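Local coordinates for ATP-dependent zinc metalloprotease FtsH (Thermotoga maritima, PDB 4M8A), which probably degrades cytoplasmic and membrane proteins as a processive, ATP-driven zinc protease, represented here by its periplasmic domain, at residues B[5-17]-B[36-50]. Residues are numbered along the deposited sequence; the frame is centred on the assembly and turned at random.
Sequences SKLSYTSFVQMVE and VYTKDGRVYEVDAPW
S5 to L7 run alongside strand 43-47 in the same direction, joined by backbone hydrogen bonds. E45 N donates to S5 O (2.9 Å) and L7 N to E45 O (3.0 Å), which makes a single parallel bridge at K6 and E45; S5 N to V43 O extends the pairing by one bond. Beside this bridge, R42 NH2 makes a weak bond to S5 OG, which lies at the edge of the guanidinium. One water spans Y9 N, weakly, and D47 O.

Apolar side chains follow where the chain turns into helix 9-17. L7 CD2 packs against both Y44 CB (3.7 Å) and V46 CG2 (3.8 Å). Within the helix, the F12 ring meets V36 CG2 through CD1 (3.6 Å), while its CB lies against V46; F12 also reaches V26 and L34. The M15 chain bends at its last torsion (chi3 54°), bringing CE to T38 CG2 (3.6 Å), and SD stands above the Y44 ring, 5.0 Å from its centroid, in a Met-aromatic contact.

Y9 and W50 form a T-shaped pair with planes at 81°. The indole edge points NE1 at the centre of one phenol face, while V13 CG2 lies over the rim of the opposite face. Y9 CD1 also meets A48 CB (3.8 Å), the ring being carried away from the backbone N by a chi1 of -174°. A serine in place of Y9 would probably leave the W50 edge without its aromatic face and open a gap beside A48 and V13.

Y9 and V16 also touch helix 55-63. The N-terminal segment thus pairs with edge strand 43-47 and lays helix 9-17 on the four-stranded mixed sheet of the FtsH periplasmic alpha/beta domain.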
loop_
_atom_site.group_PDB
_atom_site.type_symbol
_atom_site.label_atom_id
_atom_site.label_comp_id
_atom_site.label_asym_id
_atom_site.label_seq_id
_atom_site.Cartn_x
_atom_site.Cartn_y
_atom_site.Cartn_z
ATOM N N SER B 5 4.288 8.408 27.269
ATOM C CA SER B 5 5.216 7.333 27.617
ATOM C C SER B 5 6.324 7.186 26.571
ATOM O O SER B 5 6.081 7.228 25.365
ATOM C CB SER B 5 4.462 6.014 27.778
ATOM O OG SER B 5 3.554 6.086 28.863
ATOM N N LYS B 6 7.556 7.017 27.029
ATOM C CA LYS B 6 8.665 6.816 26.106
ATOM C C LYS B 6 8.450 5.511 25.347
ATOM O O LYS B 6 8.076 4.498 25.934
ATOM C CB LYS B 6 9.984 6.787 26.884
ATOM C CG LYS B 6 11.230 6.485 26.053
ATOM C CD LYS B 6 11.506 7.578 25.023
ATOM C CE LYS B 6 12.910 7.440 24.417
ATOM N NZ LYS B 6 13.062 6.243 23.533
ATOM N N LEU B 7 8.665 5.552 24.036
ATOM C CA LEU B 7 8.478 4.396 23.174
ATOM C C LEU B 7 9.665 4.322 22.212
ATOM O O LEU B 7 10.031 5.320 21.592
ATOM C CB LEU B 7 7.166 4.564 22.402
ATOM C CG LEU B 7 6.741 3.501 21.399
ATOM C CD1 LEU B 7 6.401 2.219 22.127
ATOM C CD2 LEU B 7 5.539 3.997 20.609
ATOM N N SER B 8 10.283 3.157 22.088
ATOM C CA SER B 8 11.420 3.028 21.178
ATOM C C SER B 8 10.936 3.097 19.729
ATOM O O SER B 8 9.765 2.816 19.434
ATOM C CB SER B 8 12.183 1.709 21.421
ATOM O OG SER B 8 11.447 0.598 20.924
ATOM N N TYR B 9 11.839 3.450 18.822
ATOM C CA TYR B 9 11.509 3.435 17.407
ATOM C C TYR B 9 11.075 2.035 16.958
ATOM O O TYR B 9 10.093 1.883 16.230
ATOM C CB TYR B 9 12.658 3.995 16.545
ATOM C CG TYR B 9 12.250 4.114 15.097
ATOM C CD1 TYR B 9 11.365 5.106 14.684
ATOM C CD2 TYR B 9 12.705 3.212 14.155
ATOM C CE1 TYR B 9 10.969 5.201 13.370
ATOM C CE2 TYR B 9 12.305 3.306 12.821
ATOM C CZ TYR B 9 11.436 4.301 12.444
ATOM O OH TYR B 9 11.005 4.406 11.138
ATOM N N THR B 10 11.782 1.003 17.409
ATOM C CA THR B 10 11.413 -0.360 17.034
ATOM C C THR B 10 9.994 -0.705 17.477
ATOM O O THR B 10 9.213 -1.270 16.707
ATOM C CB THR B 10 12.402 -1.365 17.623
ATOM O OG1 THR B 10 13.707 -1.026 17.161
ATOM C CG2 THR B 10 12.084 -2.781 17.166
ATOM N N SER B 11 9.657 -0.347 18.712
ATOM C CA SER B 11 8.329 -0.635 19.240
ATOM C C SER B 11 7.256 0.168 18.501
ATOM O O SER B 11 6.147 -0.325 18.295
ATOM C CB SER B 11 8.262 -0.381 20.747
ATOM O OG SER B 11 8.978 -1.372 21.479
ATOM N N PHE B 12 7.601 1.382 18.084
ATOM C CA PHE B 12 6.707 2.212 17.281
ATOM C C PHE B 12 6.397 1.529 15.955
ATOM O O PHE B 12 5.235 1.411 15.567
ATOM C CB PHE B 12 7.347 3.581 17.029
ATOM C CG PHE B 12 6.706 4.365 15.912
ATOM C CD1 PHE B 12 5.386 4.785 15.998
ATOM C CD2 PHE B 12 7.439 4.696 14.779
ATOM C CE1 PHE B 12 4.800 5.508 14.962
ATOM C CE2 PHE B 12 6.868 5.422 13.747
ATOM C CZ PHE B 12 5.545 5.835 13.836
ATOM N N VAL B 13 7.439 1.082 15.257
ATOM C CA VAL B 13 7.244 0.366 14.000
ATOM C C VAL B 13 6.385 -0.880 14.220
ATOM O O VAL B 13 5.483 -1.158 13.421
ATOM C CB VAL B 13 8.591 0.030 13.317
ATOM C CG1 VAL B 13 8.380 -0.853 12.121
ATOM C CG2 VAL B 13 9.308 1.317 12.919
ATOM N N GLN B 14 6.655 -1.590 15.325
ATOM C CA GLN B 14 5.883 -2.764 15.776
ATOM C C GLN B 14 4.384 -2.470 15.901
ATOM O O GLN B 14 3.532 -3.301 15.561
ATOM C CB GLN B 14 6.409 -3.271 17.137
ATOM C CG GLN B 14 7.521 -4.325 17.075
ATOM C CD GLN B 14 8.210 -4.614 18.419
ATOM O OE1 GLN B 14 7.842 -4.080 19.468
ATOM N NE2 GLN B 14 9.226 -5.468 18.375
ATOM N N MET B 15 4.073 -1.283 16.404
ATOM C CA MET B 15 2.692 -0.831 16.583
ATOM C C MET B 15 2.023 -0.466 15.267
ATOM O O MET B 15 0.846 -0.765 15.048
ATOM C CB MET B 15 2.640 0.354 17.542
ATOM C CG MET B 15 2.876 -0.061 18.959
ATOM S SD MET B 15 2.971 1.355 20.044
ATOM C CE MET B 15 1.443 2.180 19.656
ATOM N N VAL B 16 2.778 0.182 14.395
ATOM C CA VAL B 16 2.274 0.510 13.073
ATOM C C VAL B 16 1.935 -0.764 12.289
ATOM O O VAL B 16 0.871 -0.852 11.655
ATOM C CB VAL B 16 3.281 1.394 12.309
ATOM C CG1 VAL B 16 2.840 1.592 10.864
ATOM C CG2 VAL B 16 3.433 2.737 13.014
ATOM N N GLU B 17 2.815 -1.761 12.369
ATOM C CA GLU B 17 2.692 -2.981 11.570
ATOM C C GLU B 17 1.664 -3.965 12.098
ATOM O O GLU B 17 1.257 -4.876 11.372
ATOM C CB GLU B 17 4.044 -3.692 11.462
ATOM C CG GLU B 17 5.111 -2.891 10.764
ATOM C CD GLU B 17 6.430 -3.640 10.647
ATOM O OE1 GLU B 17 6.659 -4.609 11.412
ATOM O OE2 GLU B 17 7.246 -3.257 9.785
ATOM N N VAL B 36 2.911 9.813 19.242
ATOM C CA VAL B 36 2.137 8.722 18.672
ATOM C C VAL B 36 0.891 8.470 19.525
ATOM O O VAL B 36 0.983 8.161 20.705
ATOM C CB VAL B 36 2.987 7.443 18.589
ATOM C CG1 VAL B 36 2.187 6.292 17.995
ATOM C CG2 VAL B 36 4.266 7.708 17.790
ATOM N N TYR B 37 -0.270 8.626 18.915
ATOM C CA TYR B 37 -1.543 8.467 19.599
ATOM C C TYR B 37 -2.188 7.153 19.199
ATOM O O TYR B 37 -2.158 6.771 18.036
ATOM C CB TYR B 37 -2.477 9.628 19.247
ATOM C CG TYR B 37 -1.968 10.977 19.682
ATOM C CD1 TYR B 37 -1.039 11.687 18.911
ATOM C CD2 TYR B 37 -2.413 11.553 20.868
ATOM C CE1 TYR B 37 -0.576 12.931 19.319
ATOM C CE2 TYR B 37 -1.956 12.791 21.280
ATOM C CZ TYR B 37 -1.033 13.475 20.510
ATOM O OH TYR B 37 -0.567 14.708 20.936
ATOM N N THR B 38 -2.794 6.481 20.164
ATOM C CA THR B 38 -3.451 5.216 19.917
ATOM C C THR B 38 -4.963 5.338 20.012
ATOM O O THR B 38 -5.498 6.251 20.657
ATOM C CB THR B 38 -2.999 4.136 20.897
ATOM O OG1 THR B 38 -3.348 4.531 22.228
ATOM C CG2 THR B 38 -1.507 3.920 20.806
ATOM N N LYS B 39 -5.650 4.395 19.378
ATOM C CA LYS B 39 -7.105 4.382 19.376
ATOM C C LYS B 39 -7.675 4.162 20.765
ATOM O O LYS B 39 -8.824 4.533 21.021
ATOM C CB LYS B 39 -7.625 3.317 18.413
ATOM C CG LYS B 39 -7.238 3.596 16.970
ATOM C CD LYS B 39 -7.863 2.609 15.997
ATOM C CE LYS B 39 -7.395 2.907 14.573
ATOM N NZ LYS B 39 -7.866 1.879 13.596
ATOM N N ASP B 40 -6.888 3.555 21.655
ATOM C CA ASP B 40 -7.329 3.345 23.033
ATOM C C ASP B 40 -7.015 4.510 23.978
ATOM O O ASP B 40 -7.194 4.394 25.195
ATOM C CB ASP B 40 -6.823 2.008 23.600
ATOM C CG ASP B 40 -5.307 1.931 23.737
ATOM O OD1 ASP B 40 -4.589 2.926 23.499
ATOM O OD2 ASP B 40 -4.824 0.841 24.115
ATOM N N GLY B 41 -6.554 5.624 23.418
ATOM C CA GLY B 41 -6.413 6.856 24.171
ATOM C C GLY B 41 -5.134 6.982 24.969
ATOM O O GLY B 41 -5.141 7.521 26.065
ATOM N N ARG B 42 -4.046 6.451 24.429
ATOM C CA ARG B 42 -2.721 6.679 24.987
ATOM C C ARG B 42 -1.881 7.504 24.022
ATOM O O ARG B 42 -2.177 7.608 22.824
ATOM C CB ARG B 42 -2.011 5.360 25.304
ATOM C CG ARG B 42 -2.620 4.589 26.474
ATOM C CD ARG B 42 -1.677 3.505 26.987
ATOM N NE ARG B 42 -0.456 4.058 27.582
ATOM C CZ ARG B 42 0.582 3.327 27.986
ATOM N NH1 ARG B 42 0.561 2.006 27.856
ATOM N NH2 ARG B 42 1.648 3.916 28.516
ATOM N N VAL B 43 -0.838 8.114 24.559
ATOM C CA VAL B 43 0.101 8.878 23.756
ATOM C C VAL B 43 1.520 8.500 24.169
ATOM O O VAL B 43 1.810 8.282 25.350
ATOM C CB VAL B 43 -0.146 10.404 23.837
ATOM C CG1 VAL B 43 0.056 10.921 25.264
ATOM C CG2 VAL B 43 0.778 11.145 22.880
ATOM N N TYR B 44 2.388 8.396 23.170
ATOM C CA TYR B 44 3.763 7.986 23.347
ATOM C C TYR B 44 4.673 8.995 22.686
ATOM O O TYR B 44 4.284 9.664 21.722
ATOM C CB TYR B 44 3.990 6.621 22.698
ATOM C CG TYR B 44 3.150 5.522 23.291
ATOM C CD1 TYR B 44 3.591 4.818 24.406
ATOM C CD2 TYR B 44 1.900 5.207 22.763
ATOM C CE1 TYR B 44 2.825 3.814 24.958
ATOM C CE2 TYR B 44 1.118 4.210 23.316
ATOM C CZ TYR B 44 1.584 3.513 24.413
ATOM O OH TYR B 44 0.818 2.502 24.978
ATOM N N GLU B 45 5.896 9.085 23.188
ATOM C CA GLU B 45 6.914 9.943 22.616
ATOM C C GLU B 45 8.052 9.086 22.066
ATOM O O GLU B 45 8.632 8.265 22.786
ATOM C CB GLU B 45 7.416 10.920 23.691
ATOM C CG GLU B 45 8.670 11.673 23.347
ATOM C CD GLU B 45 9.054 12.682 24.419
ATOM O OE1 GLU B 45 8.149 13.219 25.101
ATOM O OE2 GLU B 45 10.267 12.930 24.580
ATOM N N VAL B 46 8.357 9.278 20.788
ATOM C CA VAL B 46 9.410 8.527 20.128
ATOM C C VAL B 46 10.481 9.509 19.652
ATOM O O VAL B 46 10.226 10.363 18.790
ATOM C CB VAL B 46 8.878 7.746 18.900
ATOM C CG1 VAL B 46 10.005 6.907 18.278
ATOM C CG2 VAL B 46 7.696 6.870 19.280
ATOM N N ASP B 47 11.684 9.385 20.201
ATOM C CA ASP B 47 12.789 10.252 19.802
ATOM C C ASP B 47 13.425 9.645 18.561
ATOM O O ASP B 47 14.148 8.652 18.653
ATOM C CB ASP B 47 13.802 10.365 20.946
ATOM C CG ASP B 47 14.885 11.409 20.683
ATOM O OD1 ASP B 47 15.170 11.731 19.503
ATOM O OD2 ASP B 47 15.464 11.907 21.670
ATOM N N ALA B 48 13.131 10.216 17.396
ATOM C CA ALA B 48 13.538 9.604 16.126
ATOM C C ALA B 48 13.733 10.656 15.041
ATOM O O ALA B 48 12.914 10.754 14.125
ATOM C CB ALA B 48 12.501 8.569 15.667
ATOM N N PRO B 49 14.828 11.435 15.127
ATOM C CA PRO B 49 15.048 12.511 14.149
ATOM C C PRO B 49 15.172 12.014 12.704
ATOM O O PRO B 49 14.931 12.795 11.784
ATOM C CB PRO B 49 16.369 13.144 14.603
ATOM C CG PRO B 49 16.492 12.789 16.057
ATOM C CD PRO B 49 15.814 11.463 16.223
ATOM N N TRP B 50 15.526 10.744 12.517
ATOM C CA TRP B 50 15.669 10.162 11.181
ATOM C C TRP B 50 14.331 9.971 10.477
ATOM O O TRP B 50 14.281 9.862 9.261
ATOM C CB TRP B 50 16.381 8.811 11.254
ATOM C CG TRP B 50 15.770 7.868 12.252
ATOM C CD1 TRP B 50 14.773 6.965 12.027
ATOM C CD2 TRP B 50 16.131 7.732 13.632
ATOM N NE1 TRP B 50 14.485 6.276 13.182
ATOM C CE2 TRP B 50 15.306 6.729 14.185
ATOM C CE3 TRP B 50 17.059 8.375 14.461
ATOM C CZ2 TRP B 50 15.386 6.343 15.527
ATOM C CZ3 TRP B 50 17.145 7.986 15.797
ATOM C CH2 TRP B 50 16.315 6.980 16.314
HETATM O O HOH W 1 13.394 6.139 19.429
#